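Local coordinates for protein putative glucoamylase (Bacteroides caccae ATCC 43185, PDB 4QT9) that is a putative glucoamylase with an alpha/alpha toroid fold, and so probably hydrolyses glycosidic bonds in a carbohydrate substrate, at residues D174-R179 / H221-A226; Q183-W188 / P201-N206; E207-Y212 / D230-N235. All blocks are in the same frame, centred on the assembly; numbering follows the deposited sequence. Where two conformers were deposited one is given.

Contact 1. Residues D174-R179 / H221-A226; sequences DWDWYR and HGVPAA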
loop_
_atom_site.group_PDB
_atom_site.type_symbol
_atom_site.label_atom_id
_atom_site.label_comp_id
_atom_site.label_asym_id
_atom_site.label_seq_id
_atom_site.Cartn_x
_atom_site.Cartn_y
_atom_site.Cartn_z
ATOM N N ASP A 174 -5.292 -19.514 0.004
ATOM C CA ASP A 174 -4.730 -20.521 0.917
ATOM C C ASP A 174 -3.452 -19.978 1.590
ATOM O O ASP A 174 -2.329 -20.327 1.182
ATOM C CB ASP A 174 -4.468 -21.858 0.199
ATOM C CG ASP A 174 -4.151 -23.043 1.130
ATOM O OD1 ASP A 174 -3.862 -22.810 2.328
ATOM O OD2 ASP A 174 -4.184 -24.189 0.659
ATOM N N TRP A 175 -3.632 -19.122 2.627
ATOM C CA TRP A 175 -2.489 -18.517 3.345
ATOM C C TRP A 175 -1.610 -19.613 3.964
ATOM O O TRP A 175 -0.381 -19.527 3.914
ATOM C CB TRP A 175 -2.956 -17.536 4.448
ATOM C CG TRP A 175 -3.975 -16.542 3.986
ATOM C CD1 TRP A 175 -5.331 -16.688 4.000
ATOM C CD2 TRP A 175 -3.711 -15.273 3.354
ATOM N NE1 TRP A 175 -5.935 -15.566 3.472
ATOM C CE2 TRP A 175 -4.962 -14.680 3.069
ATOM C CE3 TRP A 175 -2.535 -14.550 3.059
ATOM C CZ2 TRP A 175 -5.072 -13.417 2.452
ATOM C CZ3 TRP A 175 -2.643 -13.307 2.438
ATOM C CH2 TRP A 175 -3.895 -12.738 2.174
ATOM N N ASP A 176 -2.260 -20.669 4.502
ATOM C CA ASP A 176 -1.592 -21.763 5.185
ATOM C C ASP A 176 -0.617 -22.497 4.260
ATOM O O ASP A 176 0.411 -22.966 4.736
ATOM C CB ASP A 176 -2.626 -22.726 5.784
ATOM C CG ASP A 176 -2.014 -23.842 6.590
ATOM O OD1 ASP A 176 -1.752 -23.628 7.798
ATOM O OD2 ASP A 176 -1.807 -24.938 6.019
ATOM N N TRP A 177 -0.920 -22.598 2.967
ATOM C CA TRP A 177 0.005 -23.226 2.013
ATOM C C TRP A 177 1.393 -22.561 2.053
ATOM O O TRP A 177 2.403 -23.241 1.939
ATOM C CB TRP A 177 -0.552 -23.144 0.573
ATOM C CG TRP A 177 0.429 -23.596 -0.466
ATOM C CD1 TRP A 177 1.297 -22.811 -1.164
ATOM C CD2 TRP A 177 0.790 -24.950 -0.755
ATOM N NE1 TRP A 177 2.134 -23.595 -1.926
ATOM C CE2 TRP A 177 1.822 -24.912 -1.719
ATOM C CE3 TRP A 177 0.286 -26.201 -0.350
ATOM C CZ2 TRP A 177 2.371 -26.071 -2.276
ATOM C CZ3 TRP A 177 0.818 -27.354 -0.917
ATOM C CH2 TRP A 177 1.861 -27.285 -1.854
ATOM N N TYR A 178 1.430 -21.234 2.187
ATOM C CA TYR A 178 2.637 -20.430 2.146
ATOM C C TYR A 178 3.483 -20.552 3.429
ATOM O O TYR A 178 4.491 -19.877 3.551
ATOM C CB TYR A 178 2.265 -18.983 1.801
ATOM C CG TYR A 178 1.898 -18.838 0.329
ATOM C CD1 TYR A 178 0.661 -19.265 -0.148
ATOM C CD2 TYR A 178 2.801 -18.303 -0.588
ATOM C CE1 TYR A 178 0.349 -19.212 -1.510
ATOM C CE2 TYR A 178 2.490 -18.225 -1.947
ATOM C CZ TYR A 178 1.274 -18.718 -2.408
ATOM O OH TYR A 178 0.941 -18.649 -3.743
ATOM N N ARG A 179 3.134 -21.492 4.336
ATOM C CA ARG A 179 3.936 -21.817 5.500
ATOM C C ARG A 179 4.968 -22.876 5.098
ATOM O O ARG A 179 5.725 -23.334 5.958
ATOM C CB ARG A 179 3.074 -22.350 6.657
ATOM C CG ARG A 179 2.102 -21.369 7.300
ATOM C CD ARG A 179 1.172 -22.141 8.226
ATOM N NE ARG A 179 1.886 -22.769 9.345
ATOM C CZ ARG A 179 1.399 -23.753 10.090
ATOM N NH1 ARG A 179 0.203 -24.258 9.831
ATOM N NH2 ARG A 179 2.114 -24.250 11.095
ATOM N N HIS A 221 -8.523 -20.918 5.494
ATOM C CA HIS A 221 -7.134 -21.371 5.476
ATOM C C HIS A 221 -6.272 -20.522 6.389
ATOM O O HIS A 221 -5.133 -20.184 6.050
ATOM C CB HIS A 221 -6.596 -21.346 4.032
ATOM C CG HIS A 221 -7.398 -22.187 3.078
ATOM N ND1 HIS A 221 -7.289 -23.565 3.062
ATOM C CD2 HIS A 221 -8.255 -21.806 2.101
ATOM C CE1 HIS A 221 -8.116 -23.981 2.116
ATOM N NE2 HIS A 221 -8.724 -22.954 1.517
ATOM N N GLY A 222 -6.835 -20.179 7.548
ATOM C CA GLY A 222 -6.172 -19.383 8.580
ATOM C C GLY A 222 -4.958 -20.077 9.168
ATOM O O GLY A 222 -4.896 -21.308 9.213
ATOM N N VAL A 223 -3.970 -19.295 9.592
ATOM C CA VAL A 223 -2.759 -19.869 10.139
ATOM C C VAL A 223 -2.779 -19.840 11.683
ATOM O O VAL A 223 -3.428 -18.958 12.263
ATOM C CB VAL A 223 -1.494 -19.157 9.581
ATOM C CG1 VAL A 223 -1.443 -19.243 8.062
ATOM C CG2 VAL A 223 -1.392 -17.716 10.062
ATOM N N PRO A 224 -2.029 -20.757 12.354
ATOM C CA PRO A 224 -1.914 -20.679 13.837
ATOM C C PRO A 224 -1.269 -19.365 14.295
ATOM O O PRO A 224 -0.488 -18.796 13.537
ATOM C CB PRO A 224 -0.996 -21.848 14.195
ATOM C CG PRO A 224 -0.881 -22.678 12.986
ATOM C CD PRO A 224 -1.211 -21.857 11.799
ATOM N N ALA A 225 -1.532 -18.913 15.548
ATOM C CA ALA A 225 -0.921 -17.686 16.084
ATOM C C ALA A 225 0.595 -17.793 16.134
ATOM O O ALA A 225 1.268 -16.777 15.972
ATOM C CB ALA A 225 -1.459 -17.363 17.459
ATOM N N ALA A 226 1.132 -19.026 16.289
ATOM C CA ALA A 226 2.586 -19.284 16.330
ATOM C C ALA A 226 3.290 -18.749 15.069
ATOM O O ALA A 226 4.439 -18.312 15.142
ATOM C CB ALA A 226 2.855 -20.774 16.496
#
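Arg179 meets Val223 and Pro224. Its CB leads toward segment 221-226. CD passes the methyl CG1 of Val223 at 3.9 Å, the two side chains sliding past each other in opposite directions. The chain bends at chi3 (64°), and the guanidinium lies with one face against the proline ring. NH1 is the closest atom there, 3.4 Å from CD of Pro224. NH1 also forms a salt bridge to OD1 of Asp176, 2.9 Å away and in the guanidinium plane. NE donates to O of Gln183. With the NH1 bond to Asp176 this would limit rotation of the guanidinium.

The 3-10 turn 176-179 follows helix 157-172 in the alpha/alpha toroid. It packs on the loop that leads into helix 225-232. Just before the turn, Asp174 forms an Asx motif: its OD1 accepts from N of Trp177 at 3.0 Å, from above the carboxylate plane. The same carboxylate stacks over one face of the His221 ring, the planes 27° apart. CB of Asp174 makes a CH-pi contact with that ring. A weak bond of 3.3 Å runs from N of Asp176 to O of His221.

Contact 2. Residues Q183-W188 / P201-N206; sequences QNVLYW and PIHGYN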
loop_
_atom_site.group_PDB
_atom_site.type_symbol
_atom_site.label_atom_id
_atom_site.label_comp_id
_atom_site.label_asym_id
_atom_site.label_seq_id
_atom_site.Cartn_x
_atom_site.Cartn_y
_atom_site.Cartn_z
ATOM N N GLN A 183 5.581 -24.667 8.533
ATOM C CA GLN A 183 6.558 -23.918 9.325
ATOM C C GLN A 183 5.817 -22.778 10.038
ATOM O O GLN A 183 4.693 -22.461 9.648
ATOM C CB GLN A 183 7.707 -23.399 8.419
ATOM C CG GLN A 183 8.478 -24.523 7.703
ATOM C CD GLN A 183 9.660 -24.020 6.924
ATOM O OE1 GLN A 183 10.190 -22.955 7.194
ATOM N NE2 GLN A 183 10.100 -24.768 5.926
ATOM N N ASN A 184 6.399 -22.198 11.084
ATOM C CA ASN A 184 5.743 -21.087 11.800
ATOM C C ASN A 184 6.249 -19.744 11.282
ATOM O O ASN A 184 6.833 -18.938 12.006
ATOM C CB ASN A 184 5.912 -21.229 13.312
ATOM C CG ASN A 184 5.112 -22.386 13.835
ATOM O OD1 ASN A 184 3.942 -22.580 13.476
ATOM N ND2 ASN A 184 5.734 -23.210 14.631
ATOM N N VAL A 185 5.999 -19.516 9.991
ATOM C CA VAL A 185 6.411 -18.325 9.231
ATOM C C VAL A 185 5.682 -18.376 7.893
ATOM O O VAL A 185 5.293 -19.465 7.450
ATOM C CB VAL A 185 7.965 -18.290 9.055
ATOM C CG1 VAL A 185 8.459 -19.440 8.161
ATOM C CG2 VAL A 185 8.452 -16.929 8.536
ATOM N N LEU A 186 5.525 -17.221 7.241
ATOM C CA LEU A 186 4.941 -17.152 5.906
ATOM C C LEU A 186 6.023 -16.808 4.902
ATOM O O LEU A 186 6.801 -15.889 5.140
ATOM C CB LEU A 186 3.809 -16.102 5.840
ATOM C CG LEU A 186 2.558 -16.420 6.644
ATOM C CD1 LEU A 186 1.696 -15.184 6.796
ATOM C CD2 LEU A 186 1.780 -17.572 5.993
ATOM N N TYR A 187 6.070 -17.538 3.789
ATOM C CA TYR A 187 7.003 -17.262 2.692
ATOM C C TYR A 187 6.351 -16.294 1.709
ATOM O O TYR A 187 5.135 -16.334 1.492
ATOM C CB TYR A 187 7.430 -18.559 1.992
ATOM C CG TYR A 187 8.456 -19.335 2.782
ATOM C CD1 TYR A 187 8.079 -20.142 3.857
ATOM C CD2 TYR A 187 9.808 -19.268 2.459
ATOM C CE1 TYR A 187 9.026 -20.843 4.602
ATOM C CE2 TYR A 187 10.765 -19.959 3.203
ATOM C CZ TYR A 187 10.367 -20.758 4.264
ATOM O OH TYR A 187 11.299 -21.461 4.977
ATOM N N TRP A 188 7.157 -15.397 1.129
ATOM C CA TRP A 188 6.682 -14.385 0.206
ATOM C C TRP A 188 6.131 -14.995 -1.095
ATOM O O TRP A 188 5.072 -14.564 -1.575
ATOM C CB TRP A 188 7.845 -13.411 -0.124
ATOM C CG TRP A 188 7.415 -12.070 -0.648
ATOM C CD1 TRP A 188 6.603 -11.826 -1.723
ATOM C CD2 TRP A 188 7.899 -10.788 -0.211
ATOM N NE1 TRP A 188 6.497 -10.472 -1.941
ATOM C CE2 TRP A 188 7.312 -9.811 -1.050
ATOM C CE3 TRP A 188 8.781 -10.369 0.813
ATOM C CZ2 TRP A 188 7.537 -8.439 -0.869
ATOM C CZ3 TRP A 188 8.969 -9.012 1.018
ATOM C CH2 TRP A 188 8.351 -8.061 0.186
ATOM N N PRO A 201 11.396 -16.182 3.770
ATOM C CA PRO A 201 10.439 -16.181 4.911
ATOM C C PRO A 201 10.322 -14.740 5.442
ATOM O O PRO A 201 11.346 -14.081 5.552
ATOM C CB PRO A 201 11.064 -17.160 5.903
ATOM C CG PRO A 201 12.522 -17.183 5.569
ATOM C CD PRO A 201 12.727 -16.698 4.163
ATOM N N ILE A 202 9.109 -14.222 5.718
ATOM C CA ILE A 202 8.982 -12.806 6.097
ATOM C C ILE A 202 9.053 -12.566 7.612
ATOM O O ILE A 202 8.195 -13.015 8.392
ATOM C CB ILE A 202 7.717 -12.166 5.460
ATOM C CG1 ILE A 202 7.858 -12.140 3.933
ATOM C CG2 ILE A 202 7.444 -10.755 5.999
ATOM C CD1 ILE A 202 6.573 -12.351 3.199
ATOM N N HIS A 203 10.078 -11.797 8.011
ATOM C CA HIS A 203 10.299 -11.422 9.397
ATOM C C HIS A 203 10.090 -9.914 9.531
ATOM O O HIS A 203 10.468 -9.172 8.630
ATOM C CB HIS A 203 11.717 -11.838 9.870
ATOM C CG HIS A 203 12.034 -13.297 9.673
ATOM N ND1 HIS A 203 11.299 -14.294 10.305
ATOM C CD2 HIS A 203 13.005 -13.876 8.930
ATOM C CE1 HIS A 203 11.853 -15.437 9.928
ATOM N NE2 HIS A 203 12.888 -15.231 9.104
ATOM N N GLY A 204 9.500 -9.458 10.636
ATOM C CA GLY A 204 9.289 -8.019 10.808
ATOM C C GLY A 204 10.497 -7.277 11.355
ATOM O O GLY A 204 11.445 -7.916 11.802
ATOM N N TYR A 205 10.484 -5.928 11.369
ATOM C CA TYR A 205 9.394 -5.116 10.843
ATOM C C TYR A 205 9.721 -4.677 9.421
ATOM O O TYR A 205 10.857 -4.308 9.126
ATOM C CB TYR A 205 9.107 -3.868 11.747
ATOM C CG TYR A 205 7.905 -3.079 11.257
ATOM C CD1 TYR A 205 6.612 -3.443 11.620
ATOM C CD2 TYR A 205 8.058 -2.016 10.371
ATOM C CE1 TYR A 205 5.501 -2.773 11.106
ATOM C CE2 TYR A 205 6.957 -1.339 9.850
ATOM C CZ TYR A 205 5.680 -1.733 10.205
ATOM O OH TYR A 205 4.600 -1.047 9.699
ATOM N N ASN A 206 8.709 -4.689 8.562
ATOM C CA ASN A 206 8.763 -4.200 7.177
ATOM C C ASN A 206 7.315 -3.868 6.792
ATOM O O ASN A 206 6.439 -3.893 7.646
ATOM C CB ASN A 206 9.514 -5.163 6.181
ATOM C CG ASN A 206 8.914 -6.540 6.034
ATOM O OD1 ASN A 206 7.730 -6.755 6.260
ATOM N ND2 ASN A 206 9.716 -7.511 5.647
#
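Tyr187 and Pro201 form a single beta bridge, their CA atoms 4.2 Å apart. Its hydrogen bond runs from N of Ile202 to O of Leu186, at 2.9 Å and 167°.

Pro201 lies between two side chains of segment 183-188. Its CB sits over one face of the Tyr187 ring, 4.1 Å from the centroid and offset toward the rim, as a CH-pi contact. The same CB meets the methyl CG2 of Val185 at 3.7 Å. CG2 stands anti to the backbone N of Val185, which brings it to Pro201 and also within 4.0 Å of CE1 of His203. The tyrosine hydroxyl donates to OE1 of Gln183 at 2.9 Å, tilted 29° from the carbonyl plane. This bond at the ring's edge would favour the present setting of the ring on which the proline rests.

Ile202 turns to the other aromatic residue, Trp188, and the two side chains cross at about a right angle. In the conformer given, CD1 of Ile202 is 3.6 Å from CA of Trp188. CG1 of Ile202 approaches CE3 of Trp188 at 3.7 Å, obliquely. Both contacts are tentative, since Ile202 has a second conformer. Val136 of helix 135-152 touches both residues.

The two segments flank strand 189-190 in the chain and join the loops before and after it. Tyr212 of helix 209-217 bonds through its hydroxyl to both N of Leu186 and O of Ile202, and so ties the pair to the toroid.

The chemistry is mainly apolar. One nearly straight backbone bond joins the two segments. Proline, valine, isoleucine and two aromatic rings supply the packing, while the Tyr187 hydroxyl bonds to Gln183 on its own segment, and ND1 of His203 to O of Gly231.

Contact 3. Residues E207-Y212 / D230-N235; sequences ECMIMY and DGWAQN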
loop_
_atom_site.group_PDB
_atom_site.type_symbol
_atom_site.label_atom_id
_atom_site.label_comp_id
_atom_site.label_asym_id
_atom_site.label_seq_id
_atom_site.Cartn_x
_atom_site.Cartn_y
_atom_site.Cartn_z
ATOM N N GLU A 207 7.047 -3.574 5.543
ATOM C CA GLU A 207 5.708 -3.183 5.065
ATOM C C GLU A 207 4.638 -4.323 5.099
ATOM O O GLU A 207 3.477 -4.051 4.767
ATOM C CB GLU A 207 5.843 -2.660 3.627
ATOM C CG GLU A 207 6.071 -3.748 2.590
ATOM C CD GLU A 207 7.499 -4.159 2.293
ATOM O OE1 GLU A 207 8.307 -4.239 3.241
ATOM O OE2 GLU A 207 7.805 -4.436 1.110
ATOM N N CYS A 208 5.019 -5.572 5.459
ATOM C CA CYS A 208 4.165 -6.771 5.302
ATOM C C CYS A 208 3.315 -7.189 6.511
ATOM O O CYS A 208 2.782 -8.286 6.442
ATOM C CB CYS A 208 5.016 -7.949 4.830
ATOM S SG CYS A 208 6.102 -7.557 3.430
HETATM N N MSE A 209 3.133 -6.368 7.575
HETATM C CA MSE A 209 2.381 -6.817 8.757
HETATM C C MSE A 209 0.934 -7.297 8.443
HETATM O O MSE A 209 0.547 -8.345 8.953
HETATM C CB MSE A 209 2.340 -5.754 9.873
HETATM C CG MSE A 209 1.788 -6.300 11.205
HETATM SE SE MSE A 209 2.106 -5.031 12.654
HETATM C CE MSE A 209 0.616 -3.888 12.390
ATOM N N ILE A 210 0.157 -6.553 7.617
ATOM C CA ILE A 210 -1.231 -6.878 7.266
ATOM C C ILE A 210 -1.331 -8.303 6.644
ATOM O O ILE A 210 -2.373 -8.956 6.749
ATOM C CB ILE A 210 -1.877 -5.767 6.354
ATOM C CG1 ILE A 210 -3.429 -5.783 6.371
ATOM C CG2 ILE A 210 -1.355 -5.785 4.901
ATOM C CD1 ILE A 210 -4.093 -5.628 7.806
HETATM N N MSE A 211 -0.249 -8.790 6.023
HETATM C CA MSE A 211 -0.247 -10.147 5.446
HETATM C C MSE A 211 -0.407 -11.224 6.564
HETATM O O MSE A 211 -1.154 -12.175 6.379
HETATM C CB MSE A 211 1.033 -10.376 4.627
HETATM C CG MSE A 211 1.059 -11.724 3.930
HETATM SE SE MSE A 211 2.894 -12.198 3.504
HETATM C CE MSE A 211 3.705 -11.884 5.183
ATOM N N TYR A 212 0.278 -11.052 7.713
ATOM C CA TYR A 212 0.127 -11.947 8.873
ATOM C C TYR A 212 -1.232 -11.759 9.535
ATOM O O TYR A 212 -1.786 -12.734 10.025
ATOM C CB TYR A 212 1.236 -11.674 9.913
ATOM C CG TYR A 212 2.518 -12.407 9.607
ATOM C CD1 TYR A 212 2.724 -13.705 10.056
ATOM C CD2 TYR A 212 3.513 -11.818 8.835
ATOM C CE1 TYR A 212 3.884 -14.403 9.731
ATOM C CE2 TYR A 212 4.668 -12.517 8.485
ATOM C CZ TYR A 212 4.844 -13.814 8.929
ATOM O OH TYR A 212 5.996 -14.499 8.640
ATOM N N ASP A 230 6.344 -16.648 16.145
ATOM C CA ASP A 230 7.649 -17.239 15.786
ATOM C C ASP A 230 8.227 -16.656 14.489
ATOM O O ASP A 230 9.445 -16.545 14.388
ATOM C CB ASP A 230 7.568 -18.786 15.627
ATOM C CG ASP A 230 7.109 -19.609 16.830
ATOM O OD1 ASP A 230 6.791 -19.009 17.889
ATOM O OD2 ASP A 230 7.071 -20.856 16.716
ATOM N N GLY A 231 7.378 -16.383 13.488
ATOM C CA GLY A 231 7.791 -15.887 12.171
ATOM C C GLY A 231 7.894 -14.388 12.025
ATOM O O GLY A 231 8.988 -13.864 11.765
ATOM N N TRP A 232 6.765 -13.672 12.148
ATOM C CA TRP A 232 6.833 -12.210 12.023
ATOM C C TRP A 232 7.650 -11.536 13.155
ATOM O O TRP A 232 8.522 -10.699 12.885
ATOM C CB TRP A 232 5.437 -11.589 11.989
ATOM C CG TRP A 232 5.430 -10.080 12.023
ATOM C CD1 TRP A 232 5.159 -9.287 13.097
ATOM C CD2 TRP A 232 5.685 -9.190 10.919
ATOM N NE1 TRP A 232 5.154 -7.961 12.721
ATOM C CE2 TRP A 232 5.518 -7.871 11.397
ATOM C CE3 TRP A 232 6.080 -9.377 9.577
ATOM C CZ2 TRP A 232 5.718 -6.738 10.574
ATOM C CZ3 TRP A 232 6.283 -8.259 8.767
ATOM C CH2 TRP A 232 6.066 -6.960 9.254
ATOM N N ALA A 233 7.319 -11.858 14.411
ATOM C CA ALA A 233 7.918 -11.242 15.583
ATOM C C ALA A 233 9.223 -11.909 16.042
ATOM O O ALA A 233 9.952 -11.310 16.837
ATOM C CB ALA A 233 6.925 -11.252 16.718
ATOM N N GLN A 234 9.516 -13.126 15.536
ATOM C CA GLN A 234 10.675 -13.944 15.933
ATOM C C GLN A 234 10.851 -13.932 17.478
ATOM O O GLN A 234 11.930 -13.614 17.999
ATOM C CB GLN A 234 11.955 -13.516 15.202
ATOM C CG GLN A 234 11.919 -13.870 13.729
ATOM C CD GLN A 234 13.231 -13.523 13.083
ATOM O OE1 GLN A 234 13.596 -12.363 12.984
ATOM N NE2 GLN A 234 14.006 -14.525 12.689
ATOM N N ASN A 235 9.726 -14.190 18.181
ATOM C CA ASN A 235 9.564 -14.312 19.633
ATOM C C ASN A 235 10.069 -13.084 20.403
ATOM O O ASN A 235 10.648 -13.231 21.486
ATOM C CB ASN A 235 10.247 -15.598 20.133
ATOM C CG ASN A 235 9.709 -16.816 19.414
ATOM O OD1 ASN A 235 8.547 -17.194 19.583
ATOM N ND2 ASN A 235 10.494 -17.365 18.492
#
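Trp232 lays one side of its indole on the first turn of helix 209-217, against Met209 and Tyr212. Its CB lies almost squarely over the Tyr212 ring, 3.6 Å from the centroid and 6° off the normal. This is a CH-pi contact over the centre of the face. The indole then runs on obliquely past the tyrosine, with CE3 of Trp232 3.6 Å from CE2 of Tyr212. The two ring planes stand at 49°.

The six-membered ring of the indole meets the first turn of the helix. CA of Met209, a selenomethionine, sits over one face at 4.0 Å from the centroid, offset toward the rim, a second CH-pi contact. N of Met209 is 3.4 Å from CH2 of Trp232, and CB of Met209 is 3.6 Å from CZ2 of Trp232. The side chain leaves anti to its backbone nitrogen (chi1 -169°) and crosses the indole at about a right angle. Its selenium ends beside the five-membered ring, 5.1 Å from the centroid, as an oblique Met-aromatic contact. CB of Cys208 touches CZ3 of Trp232 at 4.1 Å.

Further out, the rings of Tyr228, on helix 225-232, and Trp232 meet. Asn206 and Ile238 also touch the indole. The Tyr212 hydroxyl, bonded to Ile202 O and Leu186 N, fixes the phenol against CB of Trp232.

The contact joins the N-terminal end of helix 209-217 to the C-terminal end of helix 225-232, in the alpha/alpha toroid. It is buried and made of carbon, selenium and aromatic surfaces. Between these segments, adhesion therefore rests on dispersion and CH-pi contacts, while the buried tyrosine hydroxyl is satisfied by the neighbouring loops.

From the N terminus, helix 157-172 ends and segment 174-179 opens contact 1. Segment 183-188 follows and soon pairs with 201-206, so contact 2 closes a short loop around strand 189-190. Contact 3 then opens at 207-212. Contact 1 closes at 221-226, and contact 3 closes last, at 230-235. Contact 2 is thus nested inside the loop of contact 1, contacts 1 and 3 cross, and contacts 2 and 3 come in series. Tyr178 and Tyr187 join contacts 1 and 2 through their backbones. Gly204 and Trp232 do so for contacts 2 and 3, whose centres are about 6 Å apart. Together they tie the loops after helix 157-172 to helices 209-217 and 225-232.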